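Nitrophorin Cim l NP (Cimex lectularius, PDB 1SI6) carries nitric oxide on a heme b group and delivers it to the victim during feeding, where the gas causes vasodilation. Local coordinates at residues 48-53 / 80-85; 178-183 / 237-242; 213-218 / 244-249. All blocks are in the same frame, centred on the assembly; numbering follows the deposited sequence.

In the fold
All three contacts are partly buried, but they differ in depth and chemistry. Contact 1 lies beside the heme, where loop 48-53 and the adjoining ends of strands 73-80 and 84-91 face the bound carbon monoxide; its polar bonds are mostly weak backbone ones, and its apolar groups serve the pocket. Contact 3, nearest the chain's centre and across it from contact 1, has no exposed touching residue and lines the edge of the five-strand sheet with straight hydrogen bonds and a salt bridge. Contact 2, the most peripheral and smallest, pins a helix start with one hydroxyl. Segments of contacts 2 and 3 alternate along the chain, 237-242 running almost directly into 244-249, and they touch where W241 packs on V218.

Contact 1: residues 48-53 / 80-85; sequences GFQTDK and ITETMG. With HEM (protoporphyrin IX containing Fe), chain C; CMO (carbon monoxide), chain B.
F49 and I80 meet through their CB atoms, 4.4 Å apart, and each sends the rest of its side chain to the distal side of the heme, across the iron from the proximal ligand C60. The largely apolar surroundings of the bound carbon monoxide are consistent with a site for a diatomic gas such as nitric oxide, built here on the framework of the endonuclease/exonuclease/phosphatase family. The F49 ring holds one face over the carbon monoxide oxygen, with CD2 3.6 Å from O and the ligand displaced toward the ring's rim, while its edge is turned to the porphyrin. I80 divides its branches: CG2 stands 3.7 Å from the ligand oxygen, and CD1 reaches the heme methyl CMD at 3.4 Å. With CG1 set between the backbone N and the carbonyl carbon (chi1 58°), both branches can face the heme group. G85 completes this wall with CA near the gas.

Backbone bonding joins the loops loosely. E82 O receives weak hydrogen bonds from the N atoms of both G48 and F49, and Q50 N gives another weak one to T81 O at 3.2 Å.

Among the polar side chains, E82 bends at chi2 so that its carboxylate folds back toward the opposite loop. T51 OG1 donates to E82 OE2 at 3.2 Å, approaching from above the carboxylate plane. Q50 runs extended and crosses E82 at about a right angle, its CB 3.2 Å from E82 OE2. Within 80-85, T81 OG1 accepts from T83 N and M84 N, forming an ST turn and an ST motif at the bend.

That bend links strands 73-80 and 84-91 at the margin of the six-strand sheet, while 48-53 leads from strand 39-46 to helix 57-69, which carries C60.

Contact 2: residues 178-183 / 237-242; sequences TNATHA and ATPSWT
T238 starts its side chain toward 178-183 and meets it with both branches. Its hydroxyl carries the polar half of the contact: OG1 donates to T178 O at 2.8 Å, with a C=O...donor angle of 152° and the donor slightly tilted from the carbonyl plane. Its methyl does the apolar half. CG2 lies 3.6 Å from A183 CB, and on another flank it comes 4.3 Å from T178 CG2. The fork follows from the first torsion (chi1 -61°), which sets OG1 anti to the carbonyl carbon and CG2 anti to the backbone N, letting one branch take the carbonyl while its partner rests against the helix.

P239 continues the apolar surface. Its CD sits 3.9 Å from A183 CB, so the CD corner of the proline packs on the methyl of A183 and, more loosely, on A180, without any long side chain between them. The small methyls let the backbones come close, with the CA atoms of A180 and T238 only 4.3 Å apart.

The helix met here is 180-188, and the contact covers its first turn. N179 is the N-cap: its OD1 accepts from H182 N at 2.9 Å in a nearly straight bond (168°), while its side chain starts out away from T238. The T238 hydroxyl therefore holds the residue just ahead of the cap, and the cap itself is secured within its own segment.

The carbonyl of T238 is used as well, because S240 OG donates to T238 O from above the carbonyl plane, and the same hydroxyl is bonded to V176 N, just before T178. A183 also packs on L195 of helix 192-196, which W241 touches too.

Contact 3: residues 213-218 / 244-249; sequences WTEPQV and RALYKS
This is an edge contact of the endonuclease/exonuclease/phosphatase fold: an irregular segment, 213-218, attaches itself to strand 243-248, outermost strand of the five-strand sheet, through a single antiparallel bridge. T214 and Y247 form a hydrogen-bonded pair, T214 N to Y247 O at 3.0 Å and Y247 N to T214 O at 2.9 Å. A water reinforces it, accepting from T214 OG1 and donating to Y247 O.

Side chains then extend the grip both ways along the strand. T214 CB lies over a face of the Y247 ring in a CH-pi contact, with P216 CG at that ring's edge. P216 CD lies 3.2 Å from A245 O, a buried carbonyl with no hydrogen-bond partner. Further along, K248 CD stands over the five-membered ring of W213, 3.4 Å from its centroid and 8° off the normal; its NZ goes on to S157, and W213 NE1 is bonded to D155.

At the far end E215 and R244 make a bidentate salt bridge, with the guanidinium met side-on and the two planes 28° apart. Y260 OH also binds E215 OE2, and D199 takes R244 NH1. R244 NH2 reaches the syn lone pair of E215 OE1, while NE bonds OE2 at 2.7 Å, almost straight at 173°.

Contact 1: residues 48-53 / 80-85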
# COMPACT_ATOMS: atom_id res chain seq x y z
N GLY A 48 -8.14 10.63 -11.33
CA GLY A 48 -9.19 11.61 -11.07
C GLY A 48 -9.91 11.55 -9.75
O GLY A 48 -11.09 11.91 -9.71
N PHE A 49 -9.25 11.15 -8.65
CA PHE A 49 -9.94 11.08 -7.36
C PHE A 49 -10.41 12.45 -6.82
O PHE A 49 -11.57 12.60 -6.43
CB PHE A 49 -9.08 10.43 -6.27
CG PHE A 49 -8.62 9.03 -6.61
CD1 PHE A 49 -7.28 8.77 -6.77
CD2 PHE A 49 -9.51 7.98 -6.73
CE1 PHE A 49 -6.86 7.48 -7.08
CE2 PHE A 49 -9.08 6.67 -7.00
CZ PHE A 49 -7.75 6.44 -7.18
N GLN A 50 -9.50 13.43 -6.77
CA GLN A 50 -9.72 14.66 -5.98
C GLN A 50 -10.91 15.45 -6.50
O GLN A 50 -11.75 15.92 -5.72
CB GLN A 50 -8.45 15.52 -5.99
CG GLN A 50 -8.55 16.88 -5.28
CD GLN A 50 -7.19 17.56 -5.11
OE1 GLN A 50 -7.11 18.72 -4.71
NE2 GLN A 50 -6.12 16.84 -5.43
N THR A 51 -10.96 15.58 -7.82
CA THR A 51 -12.03 16.29 -8.52
C THR A 51 -13.32 15.50 -8.45
O THR A 51 -14.40 16.05 -8.15
CB THR A 51 -11.66 16.46 -9.99
OG1 THR A 51 -10.43 17.18 -10.11
CG2 THR A 51 -12.68 17.34 -10.73
N ASP A 52 -13.19 14.21 -8.77
CA ASP A 52 -14.28 13.26 -8.67
C ASP A 52 -15.41 13.51 -9.69
O ASP A 52 -16.55 13.74 -9.31
CB ASP A 52 -14.83 13.26 -7.24
CG ASP A 52 -15.78 12.15 -7.00
OD1 ASP A 52 -16.50 12.21 -5.98
OD2 ASP A 52 -15.90 11.17 -7.77
N LYS A 53 -15.11 13.40 -10.98
CA LYS A 53 -16.14 13.48 -12.04
C LYS A 53 -17.18 12.34 -12.09
O LYS A 53 -18.29 12.54 -12.60
CB LYS A 53 -15.45 13.63 -13.40
CG LYS A 53 -14.70 14.95 -13.57
CD LYS A 53 -15.66 16.16 -13.56
CE LYS A 53 -15.00 17.42 -14.12
NZ LYS A 53 -14.30 18.20 -13.06
N ILE A 80 -6.55 12.71 -0.59
CA ILE A 80 -6.70 12.37 -1.98
C ILE A 80 -6.06 13.40 -2.92
O ILE A 80 -6.09 14.65 -2.67
CB ILE A 80 -8.17 12.07 -2.32
CG1 ILE A 80 -9.05 13.27 -2.00
CG2 ILE A 80 -8.67 10.84 -1.58
CD1 ILE A 80 -10.45 13.18 -2.58
N THR A 81 -5.40 12.90 -3.96
CA THR A 81 -4.87 13.73 -5.02
C THR A 81 -5.52 13.29 -6.32
O THR A 81 -6.50 12.54 -6.30
CB THR A 81 -3.33 13.69 -5.12
OG1 THR A 81 -2.94 12.34 -5.50
CG2 THR A 81 -2.65 13.92 -3.79
N GLU A 82 -5.03 13.75 -7.45
CA GLU A 82 -5.62 13.26 -8.69
C GLU A 82 -5.27 11.80 -8.98
O GLU A 82 -5.98 11.14 -9.75
CB GLU A 82 -5.22 14.11 -9.90
CG GLU A 82 -5.82 15.52 -10.01
CD GLU A 82 -7.27 15.62 -9.60
OE1 GLU A 82 -8.09 14.77 -10.03
OE2 GLU A 82 -7.58 16.57 -8.84
N THR A 83 -4.21 11.28 -8.35
CA THR A 83 -3.77 9.92 -8.66
C THR A 83 -3.60 8.96 -7.51
O THR A 83 -3.43 7.75 -7.73
CB THR A 83 -2.42 9.95 -9.44
OG1 THR A 83 -1.39 10.48 -8.61
CG2 THR A 83 -2.49 10.82 -10.70
N MET A 84 -3.70 9.47 -6.28
CA MET A 84 -3.50 8.69 -5.07
C MET A 84 -4.59 8.98 -4.03
O MET A 84 -5.12 10.08 -3.97
CB MET A 84 -2.17 8.99 -4.39
CG MET A 84 -0.95 8.76 -5.23
SD MET A 84 0.54 9.17 -4.39
CE MET A 84 0.58 10.87 -4.81
N GLY A 85 -4.84 7.99 -3.20
CA GLY A 85 -5.69 8.08 -2.03
C GLY A 85 -5.04 7.31 -0.89
O GLY A 85 -4.56 6.22 -1.10
CHA HEM C . -12.65 8.64 0.02
CHB HEM C . -11.20 4.06 -0.92
CHC HEM C . -12.23 4.80 -5.61
CHD HEM C . -13.16 9.43 -4.76
C1A HEM C . -12.24 7.33 0.19
C2A HEM C . -11.93 6.67 1.45
C3A HEM C . -11.51 5.41 1.19
C4A HEM C . -11.56 5.25 -0.22
CMA HEM C . -11.09 4.31 2.17
CAA HEM C . -12.12 7.33 2.84
CBA HEM C . -13.54 6.90 3.28
CGA HEM C . -13.95 7.45 4.65
O1A HEM C . -14.34 8.61 4.67
O2A HEM C . -13.87 6.72 5.64
C1B HEM C . -11.39 3.89 -2.26
C2B HEM C . -11.10 2.68 -2.96
C3B HEM C . -11.39 2.88 -4.26
C4B HEM C . -11.84 4.22 -4.45
CMB HEM C . -10.61 1.47 -2.18
CAB HEM C . -11.21 1.88 -5.39
CBB HEM C . -12.17 1.08 -5.77
C1C HEM C . -12.53 6.12 -5.86
C2C HEM C . -12.78 6.78 -7.11
C3C HEM C . -13.03 8.05 -6.85
C4C HEM C . -12.96 8.24 -5.44
CMC HEM C . -12.74 6.15 -8.50
CAC HEM C . -13.33 9.08 -7.91
CBC HEM C . -12.43 9.77 -8.56
C1D HEM C . -13.09 9.63 -3.41
C2D HEM C . -13.26 10.93 -2.79
C3D HEM C . -13.12 10.71 -1.33
C4D HEM C . -12.86 9.30 -1.14
CMD HEM C . -13.56 12.28 -3.46
CAD HEM C . -13.23 11.80 -0.26
CBD HEM C . -14.67 12.30 -0.25
CGD HEM C . -14.88 13.15 0.99
O1D HEM C . -16.06 13.63 1.10
O2D HEM C . -13.89 13.31 1.79
NA HEM C . -11.99 6.42 -0.85
NB HEM C . -11.80 4.80 -3.22
NC HEM C . -12.68 7.05 -4.88
ND HEM C . -12.89 8.70 -2.40
FE HEM C . -12.28 6.76 -2.82
C CMO B . -10.57 7.39 -3.08
O CMO B . -9.42 7.58 -3.15

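Contact 2: residues 178-183 / 237-242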
# COMPACT_ATOMS: atom_id res chain seq x y z
N THR A 178 11.87 -9.20 -17.24
CA THR A 178 12.11 -10.26 -18.21
C THR A 178 10.98 -10.25 -19.25
O THR A 178 10.03 -9.48 -19.17
CB THR A 178 12.28 -11.65 -17.51
OG1 THR A 178 12.81 -12.62 -18.46
CG2 THR A 178 10.96 -12.22 -16.99
N ASN A 179 11.06 -11.14 -20.24
CA ASN A 179 10.05 -11.19 -21.26
C ASN A 179 8.82 -11.92 -20.76
O ASN A 179 8.87 -12.70 -19.81
CB ASN A 179 10.60 -11.80 -22.57
CG ASN A 179 10.98 -13.23 -22.40
OD1 ASN A 179 10.08 -14.09 -22.37
ND2 ASN A 179 12.27 -13.51 -22.26
N ALA A 180 7.70 -11.65 -21.41
CA ALA A 180 6.41 -12.20 -21.02
C ALA A 180 6.36 -13.73 -21.12
O ALA A 180 5.66 -14.41 -20.37
CB ALA A 180 5.26 -11.59 -21.75
N THR A 181 7.00 -14.29 -22.12
CA THR A 181 6.94 -15.75 -22.30
C THR A 181 7.58 -16.48 -21.11
O THR A 181 6.99 -17.44 -20.55
CB THR A 181 7.74 -16.17 -23.51
OG1 THR A 181 7.54 -15.27 -24.60
CG2 THR A 181 7.24 -17.54 -24.01
N HIS A 182 8.78 -16.04 -20.72
CA HIS A 182 9.47 -16.66 -19.62
C HIS A 182 8.72 -16.43 -18.32
O HIS A 182 8.56 -17.32 -17.50
CB HIS A 182 10.90 -16.18 -19.59
CG HIS A 182 11.73 -16.85 -18.55
ND1 HIS A 182 11.92 -18.22 -18.49
CD2 HIS A 182 12.44 -16.33 -17.52
CE1 HIS A 182 12.69 -18.51 -17.45
NE2 HIS A 182 13.03 -17.39 -16.85
N ALA A 183 8.22 -15.23 -18.12
CA ALA A 183 7.51 -14.93 -16.91
C ALA A 183 6.26 -15.81 -16.80
O ALA A 183 5.99 -16.38 -15.73
CB ALA A 183 7.08 -13.46 -16.88
N ALA A 237 1.75 -7.11 -21.24
CA ALA A 237 2.75 -6.71 -20.25
C ALA A 237 3.30 -7.96 -19.58
O ALA A 237 2.58 -8.94 -19.40
CB ALA A 237 2.12 -5.84 -19.21
N THR A 238 4.57 -7.90 -19.20
CA THR A 238 5.14 -8.98 -18.39
C THR A 238 4.45 -9.03 -17.08
O THR A 238 4.39 -8.01 -16.40
CB THR A 238 6.67 -8.81 -18.20
OG1 THR A 238 7.28 -8.83 -19.52
CG2 THR A 238 7.33 -9.87 -17.35
N PRO A 239 3.92 -10.18 -16.69
CA PRO A 239 3.28 -10.29 -15.39
C PRO A 239 4.21 -9.77 -14.29
O PRO A 239 5.42 -10.14 -14.26
CB PRO A 239 3.03 -11.81 -15.27
CG PRO A 239 2.85 -12.31 -16.68
CD PRO A 239 3.82 -11.43 -17.49
N SER A 240 3.65 -8.96 -13.39
CA SER A 240 4.46 -8.29 -12.35
C SER A 240 3.67 -8.18 -11.06
O SER A 240 2.42 -8.22 -11.04
CB SER A 240 4.90 -6.89 -12.75
OG SER A 240 5.71 -6.91 -13.92
N TRP A 241 4.42 -7.91 -10.01
CA TRP A 241 3.89 -7.57 -8.68
C TRP A 241 3.85 -6.06 -8.56
O TRP A 241 4.90 -5.42 -8.41
CB TRP A 241 4.73 -8.22 -7.62
CG TRP A 241 4.55 -9.68 -7.54
CD1 TRP A 241 3.55 -10.36 -6.92
CD2 TRP A 241 5.42 -10.67 -8.12
NE1 TRP A 241 3.74 -11.71 -7.07
CE2 TRP A 241 4.88 -11.93 -7.80
CE3 TRP A 241 6.60 -10.61 -8.84
CZ2 TRP A 241 5.51 -13.13 -8.17
CZ3 TRP A 241 7.24 -11.83 -9.19
CH2 TRP A 241 6.67 -13.04 -8.85
N THR A 242 2.65 -5.50 -8.67
CA THR A 242 2.49 -4.04 -8.73
C THR A 242 2.27 -3.43 -7.36
O THR A 242 3.18 -2.78 -6.81
CB THR A 242 1.46 -3.68 -9.72
OG1 THR A 242 0.28 -4.38 -9.39
CG2 THR A 242 1.93 -4.17 -11.07

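Contact 3: residues 213-218 / 244-249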
# COMPACT_ATOMS: atom_id res chain seq x y z
N TRP A 213 14.09 -1.32 4.02
CA TRP A 213 12.67 -1.68 3.99
C TRP A 213 12.56 -3.12 3.61
O TRP A 213 13.33 -3.63 2.74
CB TRP A 213 11.91 -0.78 3.05
CG TRP A 213 11.75 0.67 3.47
CD1 TRP A 213 12.68 1.69 3.31
CD2 TRP A 213 10.62 1.28 4.10
NE1 TRP A 213 12.20 2.85 3.85
CE2 TRP A 213 10.91 2.62 4.31
CE3 TRP A 213 9.35 0.80 4.49
CZ2 TRP A 213 9.97 3.51 4.89
CZ3 TRP A 213 8.48 1.65 5.09
CH2 TRP A 213 8.76 2.99 5.28
N THR A 214 11.67 -3.84 4.26
CA THR A 214 11.51 -5.25 4.05
C THR A 214 10.13 -5.51 3.45
O THR A 214 9.15 -4.90 3.86
CB THR A 214 11.60 -5.98 5.43
OG1 THR A 214 12.86 -5.65 6.05
CG2 THR A 214 11.55 -7.48 5.23
N GLU A 215 10.08 -6.43 2.49
CA GLU A 215 8.79 -6.89 2.00
C GLU A 215 8.56 -8.27 2.62
O GLU A 215 9.46 -9.11 2.64
CB GLU A 215 8.85 -7.06 0.50
CG GLU A 215 7.49 -7.41 -0.08
CD GLU A 215 7.47 -7.38 -1.60
OE1 GLU A 215 8.53 -7.49 -2.26
OE2 GLU A 215 6.34 -7.27 -2.15
N PRO A 216 7.38 -8.54 3.13
CA PRO A 216 7.07 -9.92 3.53
C PRO A 216 7.30 -10.93 2.37
O PRO A 216 7.25 -10.55 1.19
CB PRO A 216 5.59 -9.85 3.93
CG PRO A 216 5.37 -8.43 4.24
CD PRO A 216 6.19 -7.66 3.18
N GLN A 217 7.60 -12.19 2.66
CA GLN A 217 7.73 -13.22 1.61
C GLN A 217 6.50 -13.24 0.71
O GLN A 217 5.37 -13.35 1.15
CB GLN A 217 7.88 -14.64 2.22
CG GLN A 217 7.79 -15.73 1.15
CD GLN A 217 8.05 -17.16 1.62
OE1 GLN A 217 8.60 -17.97 0.84
NE2 GLN A 217 7.62 -17.48 2.83
N VAL A 218 6.74 -13.23 -0.60
CA VAL A 218 5.67 -13.29 -1.60
C VAL A 218 5.49 -14.75 -2.04
O VAL A 218 6.42 -15.33 -2.54
CB VAL A 218 6.01 -12.44 -2.82
CG1 VAL A 218 5.01 -12.66 -3.96
CG2 VAL A 218 5.99 -10.97 -2.40
N ARG A 244 2.47 -3.44 -3.49
CA ARG A 244 3.44 -3.98 -2.56
C ARG A 244 3.20 -3.38 -1.20
O ARG A 244 2.65 -2.29 -1.08
CB ARG A 244 4.89 -3.70 -2.98
CG ARG A 244 5.22 -3.91 -4.43
CD ARG A 244 5.13 -5.38 -4.94
NE ARG A 244 6.34 -6.14 -4.60
CZ ARG A 244 7.38 -6.21 -5.44
NH1 ARG A 244 7.38 -5.68 -6.67
NH2 ARG A 244 8.45 -6.86 -5.08
N ALA A 245 3.62 -4.12 -0.18
CA ALA A 245 3.70 -3.62 1.21
C ALA A 245 5.09 -3.77 1.74
O ALA A 245 5.62 -4.88 1.75
CB ALA A 245 2.72 -4.36 2.13
N LEU A 246 5.67 -2.66 2.20
CA LEU A 246 7.00 -2.66 2.79
C LEU A 246 6.87 -2.20 4.23
O LEU A 246 6.03 -1.39 4.55
CB LEU A 246 8.00 -1.75 2.06
CG LEU A 246 8.17 -2.02 0.56
CD1 LEU A 246 9.14 -1.03 0.01
CD2 LEU A 246 8.58 -3.41 0.24
N TYR A 247 7.78 -2.73 5.10
CA TYR A 247 7.77 -2.31 6.49
C TYR A 247 9.16 -2.09 7.04
O TYR A 247 10.11 -2.68 6.59
CB TYR A 247 7.05 -3.33 7.35
CG TYR A 247 7.70 -4.67 7.48
CD1 TYR A 247 8.58 -4.95 8.58
CD2 TYR A 247 7.48 -5.68 6.57
CE1 TYR A 247 9.17 -6.20 8.71
CE2 TYR A 247 8.05 -6.91 6.73
CZ TYR A 247 8.90 -7.18 7.77
OH TYR A 247 9.44 -8.47 7.88
N LYS A 248 9.21 -1.22 8.04
CA LYS A 248 10.47 -1.05 8.80
C LYS A 248 10.17 -0.34 10.11
O LYS A 248 9.13 0.26 10.27
CB LYS A 248 11.57 -0.38 7.97
CG LYS A 248 11.67 1.03 7.89
CD LYS A 248 12.91 1.48 6.97
CE LYS A 248 14.33 1.48 7.55
NZ LYS A 248 15.25 2.41 6.77
N SER A 249 11.15 -0.42 11.01
CA SER A 249 11.16 0.32 12.24
C SER A 249 12.41 1.16 12.26
O SER A 249 13.45 0.68 11.87
CB SER A 249 11.24 -0.63 13.41
OG SER A 249 11.29 0.11 14.64
O HOH W 1 12.56 -3.47 7.48